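Local coordinates for protein response regulator aspartate phosphatase H (Bacillus subtilis, PDB 3Q15) that dephosphorylates the sporulation phosphotransferase Spo0F and also acts on the competence regulator ComA, so helping to separate competence and sporulation in time, at residues A[13-18]-A[36-41]; A[18-23]-A[56-61]; A[139-144]-A[168-173]. One frame throughout, in Å; residues are numbered along the deposited sequence.

Contact 1: A[13-18]-A[36-41]; sequences GVKINE and AEVEQD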
loop_
_atom_site.group_PDB
_atom_site.type_symbol
_atom_site.label_atom_id
_atom_site.label_comp_id
_atom_site.label_asym_id
_atom_site.label_seq_id
_atom_site.Cartn_x
_atom_site.Cartn_y
_atom_site.Cartn_z
ATOM N N GLY A 13 15.250 -17.793 6.032
ATOM C CA GLY A 13 14.055 -18.140 5.284
ATOM C C GLY A 13 14.297 -18.329 3.796
ATOM O O GLY A 13 13.784 -19.273 3.197
ATOM N N VAL A 14 15.071 -17.430 3.192
ATOM C CA VAL A 14 15.337 -17.521 1.762
ATOM C C VAL A 14 16.264 -18.686 1.417
ATOM O O VAL A 14 16.194 -19.230 0.318
ATOM C CB VAL A 14 15.885 -16.203 1.171
ATOM C CG1 VAL A 14 14.830 -15.110 1.244
ATOM C CG2 VAL A 14 17.164 -15.781 1.877
ATOM N N LYS A 15 17.127 -19.073 2.351
ATOM C CA LYS A 15 17.970 -20.247 2.148
ATOM C C LYS A 15 17.114 -21.514 2.178
ATOM O O LYS A 15 17.365 -22.461 1.429
ATOM C CB LYS A 15 19.086 -20.324 3.193
ATOM C CG LYS A 15 19.953 -21.566 3.065
ATOM C CD LYS A 15 21.148 -21.526 4.004
ATOM C CE LYS A 15 22.102 -20.396 3.636
ATOM N NZ LYS A 15 23.350 -20.424 4.451
ATOM N N ILE A 16 16.103 -21.518 3.042
ATOM C CA ILE A 16 15.120 -22.600 3.080
ATOM C C ILE A 16 14.346 -22.666 1.760
ATOM O O ILE A 16 14.052 -23.749 1.252
ATOM C CB ILE A 16 14.137 -22.436 4.262
ATOM C CG1 ILE A 16 14.873 -22.595 5.593
ATOM C CG2 ILE A 16 13.004 -23.450 4.165
ATOM C CD1 ILE A 16 13.980 -22.512 6.811
ATOM N N ASN A 17 14.026 -21.499 1.209
ATOM C CA ASN A 17 13.406 -21.409 -0.107
ATOM C C ASN A 17 14.277 -22.083 -1.159
ATOM O O ASN A 17 13.773 -22.743 -2.066
ATOM C CB ASN A 17 13.197 -19.945 -0.504
ATOM C CG ASN A 17 12.114 -19.266 0.309
ATOM O OD1 ASN A 17 11.545 -19.855 1.232
ATOM N ND2 ASN A 17 11.825 -18.014 -0.026
ATOM N N GLU A 18 15.587 -21.889 -1.042
ATOM C CA GLU A 18 16.528 -22.481 -1.977
ATOM C C GLU A 18 16.582 -23.981 -1.742
ATOM O O GLU A 18 16.638 -24.768 -2.686
ATOM C CB GLU A 18 17.920 -21.869 -1.806
ATOM C CG GLU A 18 18.956 -22.446 -2.749
ATOM C CD GLU A 18 18.594 -22.240 -4.206
ATOM O OE1 GLU A 18 19.019 -23.062 -5.045
ATOM O OE2 GLU A 18 17.891 -21.253 -4.511
ATOM N N ALA A 36 21.802 -28.896 5.665
ATOM C CA ALA A 36 22.863 -28.850 6.665
ATOM C C ALA A 36 23.231 -27.412 7.015
ATOM O O ALA A 36 23.483 -27.094 8.178
ATOM C CB ALA A 36 24.096 -29.618 6.181
ATOM N N GLU A 37 23.265 -26.547 6.008
ATOM C CA GLU A 37 23.585 -25.141 6.235
ATOM C C GLU A 37 22.522 -24.468 7.090
ATOM O O GLU A 37 22.838 -23.734 8.023
ATOM C CB GLU A 37 23.738 -24.394 4.909
ATOM C CG GLU A 37 24.917 -24.855 4.070
ATOM C CD GLU A 37 25.108 -24.012 2.826
ATOM O OE1 GLU A 37 24.520 -22.913 2.756
ATOM O OE2 GLU A 37 25.845 -24.450 1.920
ATOM N N VAL A 38 21.260 -24.719 6.764
ATOM C CA VAL A 38 20.150 -24.112 7.491
ATOM C C VAL A 38 20.227 -24.459 8.972
ATOM O O VAL A 38 20.005 -23.606 9.834
ATOM C CB VAL A 38 18.791 -24.561 6.930
ATOM C CG1 VAL A 38 17.661 -24.077 7.821
ATOM C CG2 VAL A 38 18.609 -24.051 5.513
ATOM N N GLU A 39 20.555 -25.715 9.258
ATOM C CA GLU A 39 20.615 -26.203 10.632
ATOM C C GLU A 39 21.752 -25.558 11.419
ATOM O O GLU A 39 21.748 -25.558 12.650
ATOM C CB GLU A 39 20.731 -27.727 10.647
ATOM C CG GLU A 39 19.495 -28.425 10.107
ATOM C CD GLU A 39 19.710 -29.901 9.856
ATOM O OE1 GLU A 39 20.878 -30.348 9.864
ATOM O OE2 GLU A 39 18.706 -30.615 9.650
ATOM N N GLN A 40 22.721 -25.005 10.701
ATOM C CA GLN A 40 23.800 -24.262 11.333
ATOM C C GLN A 40 23.381 -22.816 11.569
ATOM O O GLN A 40 23.578 -22.273 12.656
ATOM C CB GLN A 40 25.069 -24.318 10.480
ATOM C CG GLN A 40 25.690 -25.704 10.383
ATOM C CD GLN A 40 26.199 -26.208 11.723
ATOM O OE1 GLN A 40 26.458 -25.421 12.635
ATOM N NE2 GLN A 40 26.342 -27.524 11.849
ATOM N N ASP A 41 22.796 -22.200 10.546
ATOM C CA ASP A 41 22.391 -20.801 10.627
ATOM C C ASP A 41 21.399 -20.560 11.762
ATOM O O ASP A 41 21.457 -19.532 12.438
ATOM C CB ASP A 41 21.791 -20.330 9.299
ATOM C CG ASP A 41 22.775 -20.428 8.146
ATOM O OD1 ASP A 41 22.324 -20.474 6.982
ATOM O OD2 ASP A 41 23.996 -20.464 8.406
#
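With CG anti to the backbone nitrogen (chi1 177°), the chain of K15 runs extended across the interface as far as CD, and a bend at chi3 (-65°) then turns NZ to E37 and D41, so that one ammonium group serves two carboxylates. NZ lies 2.7 Å from D41 OD1 and 3.2 Å from E37 OE1, and both pairs are hydrogen-bonded salt bridges. The two acids present themselves differently. D41 offers the syn lone pair of OD1, whereas E37 OE1 is met on its anti side, slightly out of the carboxylate plane. K15 runs roughly perpendicular to both acidic side chains. Since E37 and D41 sit one helical turn apart, their carboxylates can converge on the same nitrogen, and their combined negative charge would probably keep K15 protonated.

The helices concerned, 9-24 and 28-41, form an antiparallel hairpin within the N-terminal three-helix bundle of this Rap protein; over these short segments the axes run at 167° and approach to 9.9 Å. Helix 49-67 is the third member, and its residues L51, Y54 and M58 touch I16 while Y55 touches V38.

Beneath the charged network the lysine's own methylenes join the apolar layer. K15 CG packs 3.7 Å from V38 CG2, the lysine and valine running alongside one another, head to tail. The other branch of the valine faces I16: V38 CG1 lies 3.9 Å from I16 CG1, with the isoleucine set roughly crosswise to it.

Contact 2: A[18-23]-A[56-61]; sequences EWYKMI and SLMCFR
M58 threads between W19 and Y20 because its chain is bent twice, at chi2 and chi3 (both 60°), beyond a CG set anti to the backbone nitrogen. Its CG sits over the indole, 3.5 Å from the centroid of the W19 six-membered ring and almost on the ring normal, a close CH-pi contact. The sulfur then stands above the five-membered ring at a distance, SD to centroid 4.9 Å, as a Met-aromatic contact. SD and CE also turn to Y20: SD lies 3.5 Å from Y20 CD1, obliquely to the phenol ring, while I23 CD1 approaches the same sulfur at 3.6 Å. At the edge of the indole, in its plane, C59 SG is 3.9 Å from W19 CH2.

R61, bent at chi2, lays one face of its guanidinium under I23 CG2, with NH1 3.3 Å from that methyl. Its plane is nearly perpendicular to the Y20 ring. Over these segments helices 9-24 and 49-67 of the N-terminal three-helix bundle run nearly parallel, 14° apart, while L85 and I88 of helix 81-89 also touch R61.

One water links Y20 OH to R61 NE, and a second accepts from R61 NH1 and donates to I23 O. The segments therefore join through dispersion and sulfur-aromatic contacts, with water carrying the polar link, and the buried arginine can lie against I23 without a direct hydrogen bond to segment 18-23.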
loop_
_atom_site.group_PDB
_atom_site.type_symbol
_atom_site.label_atom_id
_atom_site.label_comp_id
_atom_site.label_asym_id
_atom_site.label_seq_id
_atom_site.Cartn_x
_atom_site.Cartn_y
_atom_site.Cartn_z
ATOM N N GLU A 18 15.587 -21.889 -1.042
ATOM C CA GLU A 18 16.528 -22.481 -1.977
ATOM C C GLU A 18 16.582 -23.981 -1.742
ATOM O O GLU A 18 16.638 -24.768 -2.686
ATOM C CB GLU A 18 17.920 -21.869 -1.806
ATOM C CG GLU A 18 18.956 -22.446 -2.749
ATOM C CD GLU A 18 18.594 -22.240 -4.206
ATOM O OE1 GLU A 18 19.019 -23.062 -5.045
ATOM O OE2 GLU A 18 17.891 -21.253 -4.511
ATOM N N TRP A 19 16.570 -24.362 -0.468
ATOM C CA TRP A 19 16.500 -25.761 -0.069
ATOM C C TRP A 19 15.287 -26.423 -0.731
ATOM O O TRP A 19 15.394 -27.505 -1.312
ATOM C CB TRP A 19 16.423 -25.846 1.459
ATOM C CG TRP A 19 16.262 -27.224 2.021
ATOM C CD1 TRP A 19 16.422 -28.409 1.363
ATOM C CD2 TRP A 19 15.895 -27.558 3.363
ATOM N NE1 TRP A 19 16.180 -29.460 2.214
ATOM C CE2 TRP A 19 15.853 -28.962 3.453
ATOM C CE3 TRP A 19 15.599 -26.802 4.506
ATOM C CZ2 TRP A 19 15.527 -29.629 4.629
ATOM C CZ3 TRP A 19 15.276 -27.462 5.672
ATOM C CH2 TRP A 19 15.243 -28.863 5.727
ATOM N N TYR A 20 14.143 -25.747 -0.657
ATOM C CA TYR A 20 12.895 -26.223 -1.250
ATOM C C TYR A 20 13.024 -26.445 -2.753
ATOM O O TYR A 20 12.526 -27.434 -3.289
ATOM C CB TYR A 20 11.781 -25.207 -0.992
ATOM C CG TYR A 20 10.379 -25.743 -1.194
ATOM C CD1 TYR A 20 10.115 -27.105 -1.120
ATOM C CD2 TYR A 20 9.321 -24.885 -1.462
ATOM C CE1 TYR A 20 8.832 -27.598 -1.301
ATOM C CE2 TYR A 20 8.031 -25.370 -1.649
ATOM C CZ TYR A 20 7.794 -26.724 -1.566
ATOM O OH TYR A 20 6.520 -27.209 -1.748
ATOM N N LYS A 21 13.672 -25.504 -3.434
ATOM C CA LYS A 21 13.879 -25.610 -4.873
ATOM C C LYS A 21 14.608 -26.902 -5.236
ATOM O O LYS A 21 14.233 -27.591 -6.186
ATOM C CB LYS A 21 14.655 -24.401 -5.397
ATOM C CG LYS A 21 13.870 -23.098 -5.398
ATOM C CD LYS A 21 14.720 -21.954 -5.929
ATOM C CE LYS A 21 13.905 -20.678 -6.068
ATOM N NZ LYS A 21 13.237 -20.316 -4.789
ATOM N N MET A 22 15.649 -27.229 -4.479
ATOM C CA MET A 22 16.401 -28.450 -4.733
ATOM C C MET A 22 15.526 -29.682 -4.507
ATOM O O MET A 22 15.609 -30.659 -5.249
ATOM C CB MET A 22 17.653 -28.514 -3.858
ATOM C CG MET A 22 18.698 -27.444 -4.166
ATOM S SD MET A 22 19.270 -27.427 -5.882
ATOM C CE MET A 22 18.129 -26.250 -6.618
ATOM N N ILE A 23 14.681 -29.623 -3.485
ATOM C CA ILE A 23 13.764 -30.716 -3.187
ATOM C C ILE A 23 12.808 -30.987 -4.346
ATOM O O ILE A 23 12.630 -32.133 -4.761
ATOM C CB ILE A 23 12.946 -30.425 -1.912
ATOM C CG1 ILE A 23 13.847 -30.512 -0.679
ATOM C CG2 ILE A 23 11.784 -31.400 -1.789
ATOM C CD1 ILE A 23 13.149 -30.160 0.618
ATOM N N SER A 56 10.731 -26.976 10.107
ATOM C CA SER A 56 10.240 -28.311 10.444
ATOM C C SER A 56 9.355 -28.898 9.349
ATOM O O SER A 56 9.432 -30.089 9.051
ATOM C CB SER A 56 9.490 -28.299 11.780
ATOM O OG SER A 56 10.381 -28.054 12.853
ATOM N N LEU A 57 8.512 -28.062 8.755
ATOM C CA LEU A 57 7.709 -28.497 7.623
ATOM C C LEU A 57 8.610 -28.884 6.448
ATOM O O LEU A 57 8.370 -29.886 5.771
ATOM C CB LEU A 57 6.726 -27.402 7.208
ATOM C CG LEU A 57 5.661 -27.001 8.233
ATOM C CD1 LEU A 57 4.846 -25.818 7.720
ATOM C CD2 LEU A 57 4.753 -28.181 8.578
ATOM N N MET A 58 9.652 -28.092 6.211
ATOM C CA MET A 58 10.580 -28.400 5.129
ATOM C C MET A 58 11.316 -29.712 5.402
ATOM O O MET A 58 11.552 -30.494 4.484
ATOM C CB MET A 58 11.575 -27.262 4.893
ATOM C CG MET A 58 12.353 -27.405 3.596
ATOM S SD MET A 58 11.281 -27.427 2.145
ATOM C CE MET A 58 10.473 -25.835 2.299
ATOM N N CYS A 59 11.668 -29.952 6.662
ATOM C CA CYS A 59 12.283 -31.217 7.051
ATOM C C CYS A 59 11.388 -32.393 6.666
ATOM O O CYS A 59 11.871 -33.444 6.244
ATOM C CB CYS A 59 12.566 -31.252 8.557
ATOM S SG CYS A 59 14.000 -30.284 9.086
ATOM N N PHE A 60 10.082 -32.201 6.815
ATOM C CA PHE A 60 9.109 -33.241 6.506
ATOM C C PHE A 60 9.002 -33.416 4.995
ATOM O O PHE A 60 8.982 -34.537 4.484
ATOM C CB PHE A 60 7.745 -32.885 7.108
ATOM C CG PHE A 60 6.692 -33.946 6.919
ATOM C CD1 PHE A 60 6.700 -35.094 7.694
ATOM C CD2 PHE A 60 5.684 -33.782 5.982
ATOM C CE1 PHE A 60 5.729 -36.069 7.526
ATOM C CE2 PHE A 60 4.711 -34.753 5.810
ATOM C CZ PHE A 60 4.733 -35.898 6.583
ATOM N N ARG A 61 8.940 -32.295 4.286
ATOM C CA ARG A 61 8.882 -32.309 2.833
ATOM C C ARG A 61 10.143 -32.957 2.270
ATOM O O ARG A 61 10.083 -33.718 1.306
ATOM C CB ARG A 61 8.719 -30.885 2.297
ATOM C CG ARG A 61 8.595 -30.795 0.792
ATOM C CD ARG A 61 7.472 -31.677 0.265
ATOM N NE ARG A 61 7.341 -31.554 -1.185
ATOM C CZ ARG A 61 8.054 -32.259 -2.056
ATOM N NH1 ARG A 61 8.941 -33.142 -1.622
ATOM N NH2 ARG A 61 7.881 -32.085 -3.358
HETATM O O HOH W 1 5.337 -29.681 -1.168
HETATM O O HOH W 2 10.137 -33.685 -4.095
#

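Contact 3: A[139-144]-A[168-173]; sequences EKAEFH and LDIYQN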
loop_
_atom_site.group_PDB
_atom_site.type_symbol
_atom_site.label_atom_id
_atom_site.label_comp_id
_atom_site.label_asym_id
_atom_site.label_seq_id
_atom_site.Cartn_x
_atom_site.Cartn_y
_atom_site.Cartn_z
ATOM N N GLU A 139 -3.693 -17.325 11.982
ATOM C CA GLU A 139 -2.642 -17.302 10.974
ATOM C C GLU A 139 -2.842 -16.088 10.073
ATOM O O GLU A 139 -1.890 -15.370 9.760
ATOM C CB GLU A 139 -2.648 -18.593 10.149
ATOM C CG GLU A 139 -1.370 -18.835 9.359
ATOM C CD GLU A 139 -0.149 -18.959 10.255
ATOM O OE1 GLU A 139 -0.260 -19.575 11.335
ATOM O OE2 GLU A 139 0.922 -18.432 9.883
ATOM N N LYS A 140 -4.089 -15.853 9.671
ATOM C CA LYS A 140 -4.424 -14.689 8.856
ATOM C C LYS A 140 -4.139 -13.380 9.594
ATOM O O LYS A 140 -3.553 -12.458 9.028
ATOM C CB LYS A 140 -5.887 -14.735 8.402
ATOM C CG LYS A 140 -6.230 -15.919 7.501
ATOM C CD LYS A 140 -7.588 -15.725 6.829
ATOM C CE LYS A 140 -8.016 -16.956 6.034
ATOM N NZ LYS A 140 -8.340 -18.105 6.923
ATOM N N ALA A 141 -4.557 -13.301 10.854
ATOM C CA ALA A 141 -4.288 -12.118 11.666
ATOM C C ALA A 141 -2.791 -11.848 11.745
ATOM O O ALA A 141 -2.338 -10.708 11.605
ATOM C CB ALA A 141 -4.862 -12.292 13.064
ATOM N N GLU A 142 -2.033 -12.914 11.969
ATOM C CA GLU A 142 -0.598 -12.825 12.171
ATOM C C GLU A 142 0.081 -12.223 10.942
ATOM O O GLU A 142 0.976 -11.387 11.059
ATOM C CB GLU A 142 -0.031 -14.212 12.470
ATOM C CG GLU A 142 1.264 -14.199 13.256
ATOM C CD GLU A 142 1.064 -13.887 14.731
ATOM O OE1 GLU A 142 -0.089 -13.639 15.150
ATOM O OE2 GLU A 142 2.068 -13.897 15.474
ATOM N N PHE A 143 -0.363 -12.647 9.765
ATOM C CA PHE A 143 0.131 -12.089 8.517
ATOM C C PHE A 143 -0.160 -10.594 8.419
ATOM O O PHE A 143 0.711 -9.798 8.056
ATOM C CB PHE A 143 -0.500 -12.805 7.328
ATOM C CG PHE A 143 -0.280 -12.102 6.026
ATOM C CD1 PHE A 143 0.902 -12.272 5.323
ATOM C CD2 PHE A 143 -1.246 -11.254 5.511
ATOM C CE1 PHE A 143 1.114 -11.620 4.124
ATOM C CE2 PHE A 143 -1.041 -10.598 4.315
ATOM C CZ PHE A 143 0.141 -10.784 3.616
ATOM N N HIS A 144 -1.395 -10.217 8.732
ATOM C CA HIS A 144 -1.801 -8.819 8.653
ATOM C C HIS A 144 -1.035 -7.943 9.640
ATOM O O HIS A 144 -0.675 -6.809 9.330
ATOM C CB HIS A 144 -3.310 -8.676 8.860
ATOM C CG HIS A 144 -4.118 -9.156 7.698
ATOM N ND1 HIS A 144 -4.106 -8.523 6.473
ATOM C CD2 HIS A 144 -4.956 -10.210 7.569
ATOM C CE1 HIS A 144 -4.902 -9.168 5.640
ATOM N NE2 HIS A 144 -5.432 -10.195 6.279
ATOM N N LEU A 168 -6.435 -6.623 14.184
ATOM C CA LEU A 168 -7.128 -6.297 15.431
ATOM C C LEU A 168 -8.537 -6.887 15.496
ATOM O O LEU A 168 -8.996 -7.303 16.560
ATOM C CB LEU A 168 -7.187 -4.782 15.637
ATOM C CG LEU A 168 -7.802 -4.312 16.959
ATOM C CD1 LEU A 168 -6.945 -4.754 18.138
ATOM C CD2 LEU A 168 -7.985 -2.805 16.959
ATOM N N ASP A 169 -9.219 -6.909 14.355
ATOM C CA ASP A 169 -10.557 -7.477 14.278
ATOM C C ASP A 169 -10.550 -8.927 14.735
ATOM O O ASP A 169 -11.344 -9.321 15.588
ATOM C CB ASP A 169 -11.097 -7.392 12.851
ATOM C CG ASP A 169 -12.021 -6.211 12.647
ATOM O OD1 ASP A 169 -11.908 -5.229 13.410
ATOM O OD2 ASP A 169 -12.862 -6.265 11.724
ATOM N N ILE A 170 -9.648 -9.714 14.156
ATOM C CA ILE A 170 -9.538 -11.131 14.474
ATOM C C ILE A 170 -9.086 -11.347 15.914
ATOM O O ILE A 170 -9.563 -12.252 16.597
ATOM C CB ILE A 170 -8.559 -11.842 13.526
ATOM C CG1 ILE A 170 -8.984 -11.631 12.075
ATOM C CG2 ILE A 170 -8.484 -13.321 13.858
ATOM C CD1 ILE A 170 -8.100 -12.327 11.076
ATOM N N TYR A 171 -8.162 -10.508 16.368
ATOM C CA TYR A 171 -7.629 -10.620 17.720
ATOM C C TYR A 171 -8.698 -10.378 18.781
ATOM O O TYR A 171 -8.724 -11.047 19.814
ATOM C CB TYR A 171 -6.464 -9.650 17.913
ATOM C CG TYR A 171 -5.192 -10.086 17.224
ATOM C CD1 TYR A 171 -4.789 -11.414 17.246
ATOM C CD2 TYR A 171 -4.395 -9.170 16.550
ATOM C CE1 TYR A 171 -3.626 -11.818 16.619
ATOM C CE2 TYR A 171 -3.233 -9.566 15.919
ATOM C CZ TYR A 171 -2.852 -10.891 15.956
ATOM O OH TYR A 171 -1.690 -11.287 15.325
ATOM N N GLN A 172 -9.574 -9.412 18.521
ATOM C CA GLN A 172 -10.647 -9.094 19.452
ATOM C C GLN A 172 -11.666 -10.229 19.542
ATOM O O GLN A 172 -12.355 -10.367 20.547
ATOM C CB GLN A 172 -11.328 -7.774 19.073
ATOM C CG GLN A 172 -10.449 -6.547 19.294
ATOM C CD GLN A 172 -11.127 -5.257 18.868
ATOM O OE1 GLN A 172 -12.102 -5.274 18.115
ATOM N NE2 GLN A 172 -10.614 -4.128 19.352
ATOM N N ASN A 173 -11.750 -11.043 18.492
ATOM C CA ASN A 173 -12.612 -12.220 18.510
ATOM C C ASN A 173 -12.005 -13.345 19.337
ATOM O O ASN A 173 -12.660 -14.347 19.622
ATOM C CB ASN A 173 -12.904 -12.711 17.090
ATOM C CG ASN A 173 -14.072 -11.987 16.453
ATOM O OD1 ASN A 173 -14.872 -11.355 17.141
ATOM N ND2 ASN A 173 -14.184 -12.086 15.133
#
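Y171 lies with one ring face against A141 and its hydroxyl directed at E142, so a single aromatic side chain meets two successive residues in different ways. The methyl A141 CB is 4.0 Å from the centroid of the Y171 ring, over the face but toward the rim, which makes it a CH-pi contact. E142 OE1 instead lies at the ring's edge, near its plane, and accepts a hydrogen bond from Y171 OH at 2.9 Å. Carboxylate and ring planes are 85° apart, and the hydroxyl approaches OE1 from above the carboxylate, 45° out of its plane. E142 leaves its helix pointing away from helix 157-172, and the bend at chi2 (76°) helps bring OE1 back to the tyrosine.

Helices 137-153 and 157-172 largely make up the second predicted tetratricopeptide repeat (residues 141-174) and run roughly antiparallel. Over these segments their axes come within 8.9 Å, and the small A141 opposite I170 suits so close an approach.

The second oxygen of E142, OE2, makes a salt bridge with R180 of helix 178-194, a helix that also touches the Y171 side chain. These bonds probably restrain rotation of the carboxylate, and R180 probably stabilises its negative charge.

I170 packs on A141 beside the tyrosine. Its CB lies 3.8 Å from A141 CB, and CD1, at the end of an extended chain, reaches on to A141 N at 3.7 Å and touches K140 CB at the margin.

Overall arrangement
Contacts 1 and 2 belong to one three-helix bundle and share helix 9-24, with E18 common to both. Their centres lie about 9 Å apart and their side chains touch: I16 CG2 is 3.9 Å from M58 CE, and V38 CG2 is 4.2 Å from W19 CE3, so apolar packing runs on from one to the other. Contact 3 lies in the repeat region, its centre about 28 Å from each of the others; its nearest atoms are about 13 Å from contact 1 and about 9 Å from contact 2. Ligands lie near contact 3: the E142 side chain is about 5 Å from a sulfate, probably picked up from the crystallisation solution, and about 10 Å from a magnesium ion.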